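PDB 6OFS: probable zinc protease PqqL from Escherichia coli, which is probably a periplasmic zinc metalloendopeptidase of the M16 family that binds one zinc ion per subunit and cleaves peptide substrates. Local coordinates for residues 764-769 with 811-816; 778-783 with 795-800. All coordinates share one frame; numbering follows the deposited sequence.

Both contacts belong to the same helix-on-sheet region of an M16-type domain, far from the zinc site, their centres about 10 Å apart. Interaction 2 pairs the two strands of a hairpin, 779-787 with 792-801, whereas interaction 1 brings together the helices that precede and follow this hairpin in the chain. The helix pair meets mainly through apolar atoms; the strand pair is held by a ladder of backbone hydrogen bonds and two polar side-chain pairs. Both are partly buried, but the hairpin includes exposed residues, Tyr778 and Arg783, which the helix contact lacks. They join where Leu766 packs on Ser782 and Leu797, and Ala813 on Leu797, so one face of the hairpin is the floor of the helix pair.

Interaction 1. Residues 764-769 with 811-816; sequences KDLRVN and TLANEV
Leu766 and Ala813 mark the closest backbone approach, their CA atoms 6.6 Å apart, between helical segments 764-769 and 811-816, which are inclined, with N-to-C directions 143° apart and axes 10.0 Å apart at closest approach. Contact is made by side chains bridging this gap, chiefly Val816, whose two methyls divide the work. CG1 lies anti to the backbone N (chi1 161°) and meets Asp765 CB at 3.7 Å, while CG2 sits 3.8 Å from Asn769 CB and also touches the amide carbon of that residue. The valine thus spans one helical turn of the opposite segment, between positions 765 and 769. Leu766 adds a second patch: although its CB is not aimed at the other helix, its CD2 branch reaches across to Ala813 CB at 3.9 Å and lies more loosely against Val816 CG1. At the far end, Leu812 CD2 comes up to the backbone O of Asn769. The carboxylate of Asp765 forms a salt bridge with Arg820, one turn beyond Val816. Asn769 ND2 donates to Asp765 O at 3.2 Å, with the acceptor nearly in its amide plane; the same oxygen takes the backbone N of Asn769 from the opposite face of its carbonyl plane, a double grip that ties the amide back onto its own helix. An alanine here would keep CB but is likely to deprive Asp765 O of its second donor and Val816 CG2 of part of its apposing surface. Beneath the pair, Leu766 rests on Ser782 of strand 779-787 and on Leu797 of strand 792-801, and Ala813 also packs on Leu797, so helices 749-771 and 806-823 lie side by side on the hairpin that links them.

Interaction 2. Residues 778-783 with 795-800; sequences YSVSSR and HLLAFT
Ser779 to Arg783 pair with Thr800 to Leu796 in an antiparallel ladder, the strand directions 173° apart. Backbone hydrogen bonds run in both directions at Ser781-Ala798 and Arg783-Leu796, with Ser781 N to Ala798 O at 2.7 Å. Tyr778 and Ser779 both face Thr800, a classic beta bulge: Tyr778 N donates to Thr800 O at 2.8 Å, while Thr800 N bonds only weakly to Ser779 O.

Two polar side-chain pairs reinforce the ladder. Ser779 OG and Thr800 OG1 hydrogen-bond at 2.7 Å. On the other face, Ser782 OG, anti to its backbone N (chi1 -176°), meets the edge of the His795 ring at NE2, 3.1 Å away, and is also bound by Asn759 of helix 749-771.

Apolar contacts are lighter. Val780 CG2 touches Phe799 CB at 3.8 Å on the helix-facing side, where the phenyl ring leads away from the partner strand toward Leu809. On the opposite face, the charged side chain of Arg783 runs alongside Leu796, whose CD2 lies at the guanidinium edge.

Main-chain bonding therefore fixes the register of this hairpin, whose strand 779-787 is the outermost of the sheet within the chain, while the shared hydroxyl of Ser782 couples His795 to helix 749-771 and is likely to restrain the rotation of the imidazole.

Interaction 1. Residues 764-769 with 811-816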
loop_
_atom_site.group_PDB
_atom_site.type_symbol
_atom_site.label_atom_id
_atom_site.label_comp_id
_atom_site.label_asym_id
_atom_site.label_seq_id
_atom_site.Cartn_x
_atom_site.Cartn_y
_atom_site.Cartn_z
ATOM N N LYS A 764 40.539 -25.748 22.684
ATOM C CA LYS A 764 40.631 -26.886 23.604
ATOM C C LYS A 764 41.469 -26.484 24.835
ATOM O O LYS A 764 40.952 -26.529 25.953
ATOM C CB LYS A 764 41.197 -28.128 22.888
ATOM C CG LYS A 764 41.277 -29.385 23.765
ATOM C CD LYS A 764 41.674 -30.648 22.986
ATOM C CE LYS A 764 43.167 -30.841 22.828
ATOM N NZ LYS A 764 43.484 -32.074 22.055
ATOM N N ASP A 765 42.726 -26.025 24.614
ATOM C CA ASP A 765 43.649 -25.574 25.665
ATOM C C ASP A 765 43.029 -24.479 26.533
ATOM O O ASP A 765 43.294 -24.438 27.730
ATOM C CB ASP A 765 44.967 -25.060 25.064
ATOM C CG ASP A 765 45.845 -26.062 24.330
ATOM O OD1 ASP A 765 45.448 -27.251 24.227
ATOM O OD2 ASP A 765 46.936 -25.658 23.859
ATOM N N LEU A 766 42.204 -23.599 25.929
ATOM C CA LEU A 766 41.518 -22.525 26.644
ATOM C C LEU A 766 40.396 -23.061 27.548
ATOM O O LEU A 766 40.250 -22.590 28.676
ATOM C CB LEU A 766 41.023 -21.434 25.683
ATOM C CG LEU A 766 42.113 -20.515 25.105
ATOM C CD1 LEU A 766 41.649 -19.847 23.823
ATOM C CD2 LEU A 766 42.551 -19.450 26.111
ATOM N N ARG A 767 39.651 -24.085 27.083
ATOM C CA ARG A 767 38.583 -24.724 27.864
ATOM C C ARG A 767 39.147 -25.444 29.083
ATOM O O ARG A 767 38.618 -25.267 30.178
ATOM C CB ARG A 767 37.772 -25.710 27.007
ATOM C CG ARG A 767 36.680 -25.051 26.164
ATOM C CD ARG A 767 35.790 -26.087 25.490
ATOM N NE ARG A 767 36.489 -26.817 24.426
ATOM C CZ ARG A 767 36.450 -26.487 23.138
ATOM N NH1 ARG A 767 35.739 -25.441 22.732
ATOM N NH2 ARG A 767 37.123 -27.202 22.244
ATOM N N VAL A 768 40.241 -26.218 28.900
ATOM C CA VAL A 768 40.882 -26.988 29.979
ATOM C C VAL A 768 41.602 -26.080 31.009
ATOM O O VAL A 768 41.527 -26.354 32.210
ATOM C CB VAL A 768 41.810 -28.150 29.471
ATOM C CG1 VAL A 768 41.043 -29.141 28.598
ATOM C CG2 VAL A 768 43.049 -27.642 28.738
ATOM N N ASN A 769 42.271 -25.005 30.536
ATOM C CA ASN A 769 43.057 -24.096 31.366
ATOM C C ASN A 769 42.309 -22.911 31.974
ATOM O O ASN A 769 42.733 -22.422 33.024
ATOM C CB ASN A 769 44.261 -23.576 30.586
ATOM C CG ASN A 769 45.472 -24.452 30.682
ATOM O OD1 ASN A 769 46.133 -24.519 31.726
ATOM N ND2 ASN A 769 45.790 -25.139 29.594
ATOM N N THR A 811 45.578 -12.836 31.555
ATOM C CA THR A 811 47.020 -13.079 31.565
ATOM C C THR A 811 47.293 -14.568 31.257
ATOM O O THR A 811 48.146 -14.882 30.417
ATOM C CB THR A 811 47.616 -12.623 32.921
ATOM O OG1 THR A 811 47.347 -11.229 33.119
ATOM C CG2 THR A 811 49.121 -12.909 33.036
ATOM N N LEU A 812 46.551 -15.466 31.927
ATOM C CA LEU A 812 46.681 -16.897 31.722
ATOM C C LEU A 812 46.191 -17.326 30.330
ATOM O O LEU A 812 46.778 -18.236 29.749
ATOM C CB LEU A 812 45.998 -17.699 32.854
ATOM C CG LEU A 812 46.242 -19.244 32.848
ATOM C CD1 LEU A 812 47.712 -19.609 33.088
ATOM C CD2 LEU A 812 45.356 -19.944 33.843
ATOM N N ALA A 813 45.146 -16.658 29.787
ATOM C CA ALA A 813 44.614 -16.977 28.456
ATOM C C ALA A 813 45.596 -16.585 27.356
ATOM O O ALA A 813 45.714 -17.296 26.359
ATOM C CB ALA A 813 43.267 -16.311 28.237
ATOM N N ASN A 814 46.330 -15.483 27.562
ATOM C CA ASN A 814 47.333 -15.012 26.614
ATOM C C ASN A 814 48.548 -15.904 26.640
ATOM O O ASN A 814 49.094 -16.188 25.576
ATOM C CB ASN A 814 47.719 -13.554 26.875
ATOM C CG ASN A 814 46.657 -12.570 26.486
ATOM O OD1 ASN A 814 46.101 -12.630 25.388
ATOM N ND2 ASN A 814 46.354 -11.632 27.377
ATOM N N GLU A 815 48.967 -16.373 27.840
ATOM C CA GLU A 815 50.141 -17.254 27.932
ATOM C C GLU A 815 49.838 -18.644 27.359
ATOM O O GLU A 815 50.731 -19.258 26.772
ATOM C CB GLU A 815 50.759 -17.296 29.345
ATOM C CG GLU A 815 49.940 -18.012 30.399
ATOM C CD GLU A 815 50.618 -18.197 31.743
ATOM O OE1 GLU A 815 50.970 -19.354 32.074
ATOM O OE2 GLU A 815 50.776 -17.191 32.474
ATOM N N VAL A 816 48.568 -19.101 27.466
ATOM C CA VAL A 816 48.100 -20.384 26.915
ATOM C C VAL A 816 48.154 -20.282 25.378
ATOM O O VAL A 816 48.585 -21.227 24.700
ATOM C CB VAL A 816 46.693 -20.774 27.469
ATOM C CG1 VAL A 816 46.000 -21.822 26.608
ATOM C CG2 VAL A 816 46.786 -21.258 28.908
#

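Interaction 2. Residues 778-783 with 795-800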
loop_
_atom_site.group_PDB
_atom_site.type_symbol
_atom_site.label_atom_id
_atom_site.label_comp_id
_atom_site.label_asym_id
_atom_site.label_seq_id
_atom_site.Cartn_x
_atom_site.Cartn_y
_atom_site.Cartn_z
ATOM N N TYR A 778 33.421 -18.839 33.879
ATOM C CA TYR A 778 32.123 -19.500 33.771
ATOM C C TYR A 778 31.942 -20.021 32.349
ATOM O O TYR A 778 31.303 -21.052 32.137
ATOM C CB TYR A 778 30.979 -18.530 34.134
ATOM C CG TYR A 778 31.115 -17.888 35.497
ATOM C CD1 TYR A 778 31.209 -18.662 36.649
ATOM C CD2 TYR A 778 31.081 -16.505 35.643
ATOM C CE1 TYR A 778 31.320 -18.076 37.910
ATOM C CE2 TYR A 778 31.183 -15.908 36.899
ATOM C CZ TYR A 778 31.308 -16.698 38.030
ATOM O OH TYR A 778 31.412 -16.127 39.276
ATOM N N SER A 779 32.506 -19.300 31.379
ATOM C CA SER A 779 32.475 -19.651 29.963
ATOM C C SER A 779 33.722 -19.105 29.267
ATOM O O SER A 779 34.358 -18.176 29.762
ATOM C CB SER A 779 31.200 -19.124 29.300
ATOM O OG SER A 779 31.160 -17.708 29.229
ATOM N N VAL A 780 34.080 -19.699 28.135
ATOM C CA VAL A 780 35.219 -19.264 27.328
ATOM C C VAL A 780 34.928 -19.521 25.852
ATOM O O VAL A 780 34.201 -20.460 25.505
ATOM C CB VAL A 780 36.595 -19.808 27.808
ATOM C CG1 VAL A 780 36.820 -21.265 27.395
ATOM C CG2 VAL A 780 37.742 -18.906 27.351
ATOM N N SER A 781 35.465 -18.652 24.994
ATOM C CA SER A 781 35.299 -18.725 23.556
ATOM C C SER A 781 36.580 -18.344 22.835
ATOM O O SER A 781 37.363 -17.514 23.315
ATOM C CB SER A 781 34.152 -17.834 23.109
ATOM O OG SER A 781 33.736 -18.274 21.827
ATOM N N SER A 782 36.805 -18.998 21.694
ATOM C CA SER A 782 37.952 -18.783 20.816
ATOM C C SER A 782 37.429 -18.901 19.399
ATOM O O SER A 782 37.184 -20.013 18.919
ATOM C CB SER A 782 39.044 -19.812 21.098
ATOM O OG SER A 782 40.197 -19.557 20.312
ATOM N N ARG A 783 37.157 -17.747 18.778
ATOM C CA ARG A 783 36.592 -17.639 17.427
ATOM C C ARG A 783 37.577 -16.958 16.496
ATOM O O ARG A 783 38.314 -16.057 16.913
ATOM C CB ARG A 783 35.266 -16.845 17.438
ATOM C CG ARG A 783 34.211 -17.369 18.420
ATOM C CD ARG A 783 32.994 -16.459 18.463
ATOM N NE ARG A 783 32.033 -16.870 19.490
ATOM C CZ ARG A 783 31.622 -16.097 20.493
ATOM N NH1 ARG A 783 32.080 -14.855 20.614
ATOM N NH2 ARG A 783 30.746 -16.556 21.376
ATOM N N HIS A 795 40.942 -12.511 15.614
ATOM C CA HIS A 795 40.832 -13.566 16.587
ATOM C C HIS A 795 40.201 -13.008 17.810
ATOM O O HIS A 795 40.791 -12.170 18.496
ATOM C CB HIS A 795 42.185 -14.213 16.911
ATOM C CG HIS A 795 42.062 -15.274 17.960
ATOM N ND1 HIS A 795 42.309 -14.999 19.295
ATOM C CD2 HIS A 795 41.627 -16.554 17.850
ATOM C CE1 HIS A 795 42.056 -16.125 19.946
ATOM N NE2 HIS A 795 41.644 -17.088 19.118
ATOM N N LEU A 796 38.991 -13.474 18.095
ATOM C CA LEU A 796 38.302 -13.054 19.295
ATOM C C LEU A 796 38.460 -14.115 20.366
ATOM O O LEU A 796 38.252 -15.299 20.110
ATOM C CB LEU A 796 36.817 -12.713 19.027
ATOM C CG LEU A 796 35.900 -12.496 20.259
ATOM C CD1 LEU A 796 36.379 -11.327 21.143
ATOM C CD2 LEU A 796 34.471 -12.278 19.831
ATOM N N LEU A 797 38.864 -13.666 21.555
ATOM C CA LEU A 797 38.978 -14.456 22.777
ATOM C C LEU A 797 37.958 -13.859 23.761
ATOM O O LEU A 797 38.090 -12.697 24.173
ATOM C CB LEU A 797 40.413 -14.404 23.345
ATOM C CG LEU A 797 40.585 -14.779 24.838
ATOM C CD1 LEU A 797 40.574 -16.298 25.061
ATOM C CD2 LEU A 797 41.834 -14.149 25.413
ATOM N N ALA A 798 36.905 -14.606 24.063
ATOM C CA ALA A 798 35.878 -14.110 24.982
ATOM C C ALA A 798 35.733 -14.997 26.218
ATOM O O ALA A 798 35.906 -16.202 26.126
ATOM C CB ALA A 798 34.542 -13.972 24.270
ATOM N N PHE A 799 35.448 -14.399 27.375
ATOM C CA PHE A 799 35.196 -15.151 28.597
ATOM C C PHE A 799 34.416 -14.324 29.596
ATOM O O PHE A 799 34.444 -13.096 29.540
ATOM C CB PHE A 799 36.471 -15.790 29.216
ATOM C CG PHE A 799 37.517 -14.864 29.793
ATOM C CD1 PHE A 799 37.476 -14.491 31.135
ATOM C CD2 PHE A 799 38.572 -14.406 29.011
ATOM C CE1 PHE A 799 38.442 -13.633 31.667
ATOM C CE2 PHE A 799 39.544 -13.553 29.550
ATOM C CZ PHE A 799 39.467 -13.168 30.872
ATOM N N THR A 800 33.668 -15.010 30.463
ATOM C CA THR A 800 32.919 -14.408 31.564
ATOM C C THR A 800 33.468 -15.077 32.803
ATOM O O THR A 800 33.685 -16.295 32.803
ATOM C CB THR A 800 31.397 -14.578 31.425
ATOM O OG1 THR A 800 31.080 -15.962 31.304
ATOM C CG2 THR A 800 30.809 -13.792 30.260
#